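Serine-repeat antigen protein (Plasmodium falciparum, PDB 3CH3) is a protease-like antigen of the malaria parasite whose papain-family domain carries a noncanonical active-site serine and may act as a peptidase. Local coordinates at residues 35-40 and 198-203; 168-173 and 253-258. One frame throughout, in Å; residues are numbered along the deposited sequence.

In the fold
Both contacts lie in the core of a papain-like domain, with centres about 8 Å apart. Contact 1 sets helix 33-48 against strand 199-210. Contact 2 pairs strands 169-173 and 253-260. Strand 169-173 runs between the other two strands in one sheet and so joins the contacts. Val201 N lies 2.8 Å from Ala171 O, and Asp198 N lies 2.9 Å from Ile173 O; both are probable hydrogen bonds. One of the two dihydrogenphosphate ions sits at the Asp198 end of contact 1, in a pocket that includes Asp198, His199, Ser33 and Gln27. The nearest atoms of the Tyr172 side chain, in contact 2, and the same ion are about 6 Å apart.

Contact 1 of 2, residues 35-40 and 198-203; sequences IFASKY and DHAVNI. With 2HP (dihydrogenphosphate ion), chain C.
Ala37 on the central helix of a papain-like fold packs against Ala200 and Asn202 on a strand of the beta domain, beside the bound dihydrogenphosphate, at what is probably the active-site cleft. The CB atoms of Ala37 and Ala200 meet at 3.6 Å. Ala37 CB also rests on the backbone of the next residue, 3.6 Å from Val201 O. Two alanines facing each other let the elements come close: the axes of the short helix and strand segments approach to 7.0 Å. They run in roughly the same direction, 27° apart.

One turn further along the helix, Tyr40 takes up the Asn202 side chain. With CG anti to the backbone N (chi1 179°), its ring meets the amide at an oblique angle. Tyr40 CD2 is 3.4 Å from Asn202 CG, and the ring and amide planes are 51° apart. Asn202 CG also lies near the Ala37 backbone, 3.6 Å from Ala37 O.

At the start of the strand, His199 turns to the ligand. Its ND1 gives a hydrogen bond of 2.8 Å to O3 of the dihydrogenphosphate, which lies at the edge of the imidazole ring. The same ion is held by Ser33 OG and Gln27 NE2. His199 NE2 is bonded to Asn224 OD1, and the two bonds together hold the ring's rotation. Ser33, His199 and Asn224 probably occupy the places of the catalytic cysteine, histidine and asparagine of papain-family proteases.

A classic beta bulge opens the strand, where Asp198 and His199 are both set opposite Ile173. Beyond it, strand 199-210 lies between strands 169-173 and 216-223. Helix 33-48 leans on its Ala200 and Asn202 side, while on the far side of the helix Ile35 packs on helix 58-63.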
loop_
_atom_site.group_PDB
_atom_site.type_symbol
_atom_site.label_atom_id
_atom_site.label_comp_id
_atom_site.label_asym_id
_atom_site.label_seq_id
_atom_site.Cartn_x
_atom_site.Cartn_y
_atom_site.Cartn_z
ATOM N N ILE A 35 -6.782 0.835 -5.393
ATOM C CA ILE A 35 -6.248 -0.216 -6.300
ATOM C C ILE A 35 -4.727 -0.313 -6.181
ATOM O O ILE A 35 -4.180 -1.409 -6.042
ATOM C CB ILE A 35 -6.639 0.046 -7.790
ATOM C CG1 ILE A 35 -8.167 0.189 -7.875
ATOM C CG2 ILE A 35 -6.162 -1.126 -8.675
ATOM C CD1 ILE A 35 -8.775 0.507 -9.327
ATOM N N PHE A 36 -4.057 0.832 -6.271
ATOM C CA PHE A 36 -2.595 0.852 -6.185
ATOM C C PHE A 36 -2.094 0.288 -4.858
ATOM O O PHE A 36 -1.169 -0.548 -4.838
ATOM C CB PHE A 36 -2.064 2.278 -6.515
ATOM C CG PHE A 36 -2.259 2.612 -7.969
ATOM C CD1 PHE A 36 -3.423 3.239 -8.399
ATOM C CD2 PHE A 36 -1.329 2.178 -8.917
ATOM C CE1 PHE A 36 -3.638 3.494 -9.786
ATOM C CE2 PHE A 36 -1.533 2.413 -10.280
ATOM C CZ PHE A 36 -2.690 3.068 -10.712
ATOM N N ALA A 37 -2.707 0.700 -3.761
ATOM C CA ALA A 37 -2.167 0.265 -2.469
ATOM C C ALA A 37 -2.482 -1.226 -2.270
ATOM O O ALA A 37 -1.666 -1.970 -1.688
ATOM C CB ALA A 37 -2.736 1.121 -1.309
ATOM N N SER A 38 -3.675 -1.647 -2.710
ATOM C CA SER A 38 -4.075 -3.052 -2.532
ATOM C C SER A 38 -3.224 -3.969 -3.413
ATOM O O SER A 38 -2.769 -5.041 -2.957
ATOM C CB SER A 38 -5.562 -3.239 -2.871
ATOM O OG SER A 38 -6.390 -2.616 -1.909
ATOM N N LYS A 39 -2.991 -3.565 -4.668
ATOM C CA LYS A 39 -2.280 -4.462 -5.581
ATOM C C LYS A 39 -0.813 -4.502 -5.159
ATOM O O LYS A 39 -0.162 -5.537 -5.270
ATOM C CB LYS A 39 -2.431 -4.056 -7.049
ATOM C CG LYS A 39 -1.494 -2.922 -7.528
ATOM C CD LYS A 39 -1.876 -2.447 -8.954
ATOM C CE LYS A 39 -0.783 -1.568 -9.581
ATOM N NZ LYS A 39 0.426 -2.307 -10.108
ATOM N N TYR A 40 -0.278 -3.368 -4.700
ATOM C CA TYR A 40 1.101 -3.382 -4.189
ATOM C C TYR A 40 1.262 -4.329 -3.016
ATOM O O TYR A 40 2.255 -5.047 -2.942
ATOM C CB TYR A 40 1.601 -1.972 -3.829
ATOM C CG TYR A 40 3.014 -1.957 -3.275
ATOM C CD1 TYR A 40 4.124 -1.977 -4.142
ATOM C CD2 TYR A 40 3.235 -1.930 -1.905
ATOM C CE1 TYR A 40 5.392 -1.967 -3.633
ATOM C CE2 TYR A 40 4.537 -1.923 -1.373
ATOM C CZ TYR A 40 5.594 -1.925 -2.253
ATOM O OH TYR A 40 6.869 -1.903 -1.737
ATOM N N ASP A 198 -9.029 9.165 3.688
ATOM C CA ASP A 198 -9.574 9.209 2.331
ATOM C C ASP A 198 -8.623 8.684 1.237
ATOM O O ASP A 198 -8.981 8.695 0.037
ATOM C CB ASP A 198 -10.085 10.637 2.002
ATOM C CG ASP A 198 -8.963 11.684 1.957
ATOM O OD1 ASP A 198 -7.772 11.312 2.000
ATOM O OD2 ASP A 198 -9.297 12.875 1.866
ATOM N N HIS A 199 -7.429 8.237 1.625
ATOM C CA HIS A 199 -6.371 7.926 0.625
ATOM C C HIS A 199 -5.548 6.722 1.106
ATOM O O HIS A 199 -5.025 6.717 2.234
ATOM C CB HIS A 199 -5.462 9.139 0.463
ATOM C CG HIS A 199 -4.367 8.937 -0.536
ATOM N ND1 HIS A 199 -4.608 8.797 -1.891
ATOM C CD2 HIS A 199 -3.033 8.838 -0.373
ATOM C CE1 HIS A 199 -3.455 8.626 -2.516
ATOM N NE2 HIS A 199 -2.481 8.661 -1.619
ATOM N N ALA A 200 -5.417 5.721 0.244
ATOM C CA ALA A 200 -4.675 4.495 0.576
ATOM C C ALA A 200 -3.209 4.638 0.174
ATOM O O ALA A 200 -2.888 5.127 -0.923
ATOM C CB ALA A 200 -5.320 3.254 -0.108
ATOM N N VAL A 201 -2.346 4.215 1.076
ATOM C CA VAL A 201 -0.894 4.200 0.865
ATOM C C VAL A 201 -0.398 2.834 1.359
ATOM O O VAL A 201 -1.204 2.004 1.772
ATOM C CB VAL A 201 -0.198 5.368 1.631
ATOM C CG1 VAL A 201 -0.674 6.731 1.012
ATOM C CG2 VAL A 201 -0.386 5.269 3.214
ATOM N N ASN A 202 0.906 2.600 1.338
ATOM C CA ASN A 202 1.433 1.373 1.950
ATOM C C ASN A 202 2.527 1.759 2.941
ATOM O O ASN A 202 3.353 2.616 2.624
ATOM C CB ASN A 202 2.053 0.464 0.880
ATOM C CG ASN A 202 0.993 -0.080 -0.064
ATOM O OD1 ASN A 202 0.240 -1.031 0.253
ATOM N ND2 ASN A 202 0.898 0.542 -1.196
ATOM N N ILE A 203 2.596 1.083 4.073
ATOM C CA ILE A 203 3.788 1.200 4.914
ATOM C C ILE A 203 4.700 0.074 4.466
ATOM O O ILE A 203 4.251 -1.096 4.389
ATOM C CB ILE A 203 3.442 1.075 6.402
ATOM C CG1 ILE A 203 2.574 2.309 6.821
ATOM C CG2 ILE A 203 4.746 0.989 7.269
ATOM C CD1 ILE A 203 1.979 2.201 8.248
HETATM P P 2HP C . -8.026 8.823 -3.813
HETATM O O1 2HP C . -7.834 10.092 -4.663
HETATM O O2 2HP C . -7.449 7.570 -4.383
HETATM O O3 2HP C . -7.349 9.259 -2.246
HETATM O O4 2HP C . -9.785 8.534 -3.721
#

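Contact 2 of 2, residues 168-173 and 253-258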
loop_
_atom_site.group_PDB
_atom_site.type_symbol
_atom_site.label_atom_id
_atom_site.label_comp_id
_atom_site.label_asym_id
_atom_site.label_seq_id
_atom_site.Cartn_x
_atom_site.Cartn_y
_atom_site.Cartn_z
ATOM N N SER A 168 4.742 -5.441 3.305
ATOM C CA SER A 168 3.991 -4.193 3.379
ATOM C C SER A 168 2.682 -4.395 4.135
ATOM O O SER A 168 2.250 -5.541 4.322
ATOM C CB SER A 168 3.644 -3.706 1.954
ATOM O OG SER A 168 2.813 -4.662 1.295
ATOM N N VAL A 169 2.040 -3.282 4.522
ATOM C CA VAL A 169 0.624 -3.275 4.847
ATOM C C VAL A 169 -0.038 -2.164 4.045
ATOM O O VAL A 169 0.655 -1.284 3.502
ATOM C CB VAL A 169 0.313 -3.072 6.361
ATOM C CG1 VAL A 169 0.952 -4.204 7.169
ATOM C CG2 VAL A 169 0.795 -1.694 6.874
ATOM N N ILE A 170 -1.363 -2.220 3.954
ATOM C CA ILE A 170 -2.112 -1.113 3.381
ATOM C C ILE A 170 -2.428 -0.185 4.556
ATOM O O ILE A 170 -2.787 -0.654 5.637
ATOM C CB ILE A 170 -3.405 -1.632 2.762
ATOM C CG1 ILE A 170 -3.056 -2.658 1.652
ATOM C CG2 ILE A 170 -4.296 -0.481 2.253
ATOM C CD1 ILE A 170 -4.272 -3.518 1.305
ATOM N N ALA A 171 -2.267 1.117 4.364
ATOM C CA ALA A 171 -2.636 2.098 5.383
ATOM C C ALA A 171 -3.528 3.169 4.764
ATOM O O ALA A 171 -3.420 3.452 3.570
ATOM C CB ALA A 171 -1.399 2.766 6.025
ATOM N N TYR A 172 -4.408 3.730 5.585
ATOM C CA TYR A 172 -5.268 4.814 5.162
ATOM C C TYR A 172 -4.856 6.077 5.903
ATOM O O TYR A 172 -4.644 6.059 7.142
ATOM C CB TYR A 172 -6.745 4.508 5.451
ATOM C CG TYR A 172 -7.449 4.052 4.219
ATOM C CD1 TYR A 172 -7.712 2.708 4.017
ATOM C CD2 TYR A 172 -7.768 4.956 3.191
ATOM C CE1 TYR A 172 -8.384 2.278 2.828
ATOM C CE2 TYR A 172 -8.414 4.561 2.039
ATOM C CZ TYR A 172 -8.706 3.231 1.846
ATOM O OH TYR A 172 -9.337 2.841 0.691
ATOM N N ILE A 173 -4.738 7.160 5.147
ATOM C CA ILE A 173 -4.433 8.472 5.686
ATOM C C ILE A 173 -5.428 9.492 5.094
ATOM O O ILE A 173 -6.118 9.222 4.088
ATOM C CB ILE A 173 -2.968 8.872 5.333
ATOM C CG1 ILE A 173 -2.845 9.095 3.800
ATOM C CG2 ILE A 173 -1.955 7.823 5.870
ATOM C CD1 ILE A 173 -1.440 9.783 3.360
ATOM N N SER A 253 -5.749 3.878 9.731
ATOM C CA SER A 253 -6.117 2.489 9.740
ATOM C C SER A 253 -5.054 1.726 8.954
ATOM O O SER A 253 -4.396 2.278 8.062
ATOM C CB SER A 253 -7.440 2.267 9.000
ATOM O OG SER A 253 -8.508 3.076 9.473
ATOM N N VAL A 254 -4.955 0.447 9.258
ATOM C CA VAL A 254 -4.120 -0.483 8.495
ATOM C C VAL A 254 -4.974 -1.696 8.110
ATOM O O VAL A 254 -5.864 -2.112 8.863
ATOM C CB VAL A 254 -2.886 -0.867 9.314
ATOM C CG1 VAL A 254 -2.206 -2.118 8.768
ATOM C CG2 VAL A 254 -1.900 0.308 9.395
ATOM N N VAL A 255 -4.733 -2.224 6.915
ATOM C CA VAL A 255 -5.424 -3.430 6.412
ATOM C C VAL A 255 -4.352 -4.381 5.912
ATOM O O VAL A 255 -3.381 -3.970 5.250
ATOM C CB VAL A 255 -6.415 -3.124 5.251
ATOM C CG1 VAL A 255 -7.002 -4.454 4.642
ATOM C CG2 VAL A 255 -7.579 -2.185 5.740
ATOM N N ILE A 256 -4.528 -5.652 6.256
ATOM C CA ILE A 256 -3.640 -6.711 5.834
ATOM C C ILE A 256 -4.494 -7.793 5.149
ATOM O O ILE A 256 -5.531 -8.196 5.673
ATOM C CB ILE A 256 -2.938 -7.257 7.101
ATOM C CG1 ILE A 256 -1.998 -6.168 7.662
ATOM C CG2 ILE A 256 -2.257 -8.588 6.859
ATOM C CD1 ILE A 256 -2.199 -5.977 9.188
ATOM N N PHE A 257 -4.056 -8.270 3.984
ATOM C CA PHE A 257 -4.763 -9.370 3.296
ATOM C C PHE A 257 -4.318 -10.727 3.795
ATOM O O PHE A 257 -3.126 -10.955 3.978
ATOM C CB PHE A 257 -4.501 -9.321 1.786
ATOM C CG PHE A 257 -5.136 -8.171 1.083
ATOM C CD1 PHE A 257 -4.689 -7.804 -0.188
ATOM C CD2 PHE A 257 -6.161 -7.423 1.662
ATOM C CE1 PHE A 257 -5.264 -6.730 -0.878
ATOM C CE2 PHE A 257 -6.757 -6.335 0.955
ATOM C CZ PHE A 257 -6.305 -5.990 -0.308
ATOM N N ASN A 258 -5.267 -11.650 3.983
ATOM C CA ASN A 258 -4.924 -12.982 4.471
ATOM C C ASN A 258 -4.988 -13.938 3.277
ATOM O O ASN A 258 -6.063 -14.439 2.938
ATOM C CB ASN A 258 -5.907 -13.397 5.568
ATOM C CG ASN A 258 -5.898 -12.421 6.734
ATOM O OD1 ASN A 258 -4.839 -12.014 7.212
ATOM N ND2 ASN A 258 -7.079 -12.037 7.187
#
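The Phe257 ring receives Ile170 across the contact. Ile170 CD1 sits over one face, 3.6 Å above the ring plane and shifted toward the rim, where Phe257 CZ is its nearest ring atom. This is a CH-pi contact, 26° off the ring normal. In Ile170, CG1 is anti to the carbonyl carbon and beside the backbone N, and CD1 is trans to CA (chi2 162°), which extends the chain to the ring. The same ring also meets His41 of helix 33-48, with the planes at about 60°, and touches Pro79 and Leu83 of helix 79-89. The Tyr172 ring behaves differently. Only its CB end approaches Ser253, while the ring leads away from the strand pair, touches Pro79, and has CD2 3.4 Å from His199 O.

The two segments are neighbouring antiparallel strands of the beta-domain sheet in this papain-like fold. Ile170 and Val255 form a hydrogen-bonded pair. Ile170 N donates a hydrogen bond to Val255 O (3.0 Å), and Val255 N donates one to Ile170 O (2.8 Å). Ala171 and Val254 are a non-hydrogen-bonded pair. Next to them, Tyr172 and Ser253 are again a hydrogen-bonded pair, with Tyr172 N bonded to Ser253 O at 2.9 Å. Weaker CA-H...O contacts fill in between, from Val254 CA to Ile170 O and from Ala171 CA to Ser253 O.

On the sheet face of Ala171 and Val254, aliphatic branches interlock. Val169 CG2 touches Val254 CG1 at 3.6 Å, the two side chains crossing at about a right angle. Val169 CG1 meets Ile256 CG1, also at 3.6 Å. Helix 152-166 packs here through Ile159, Glu162 and Lys166. Ser253, on the face of Ile170 and Val255, bonds through OG to Glu144 OE1.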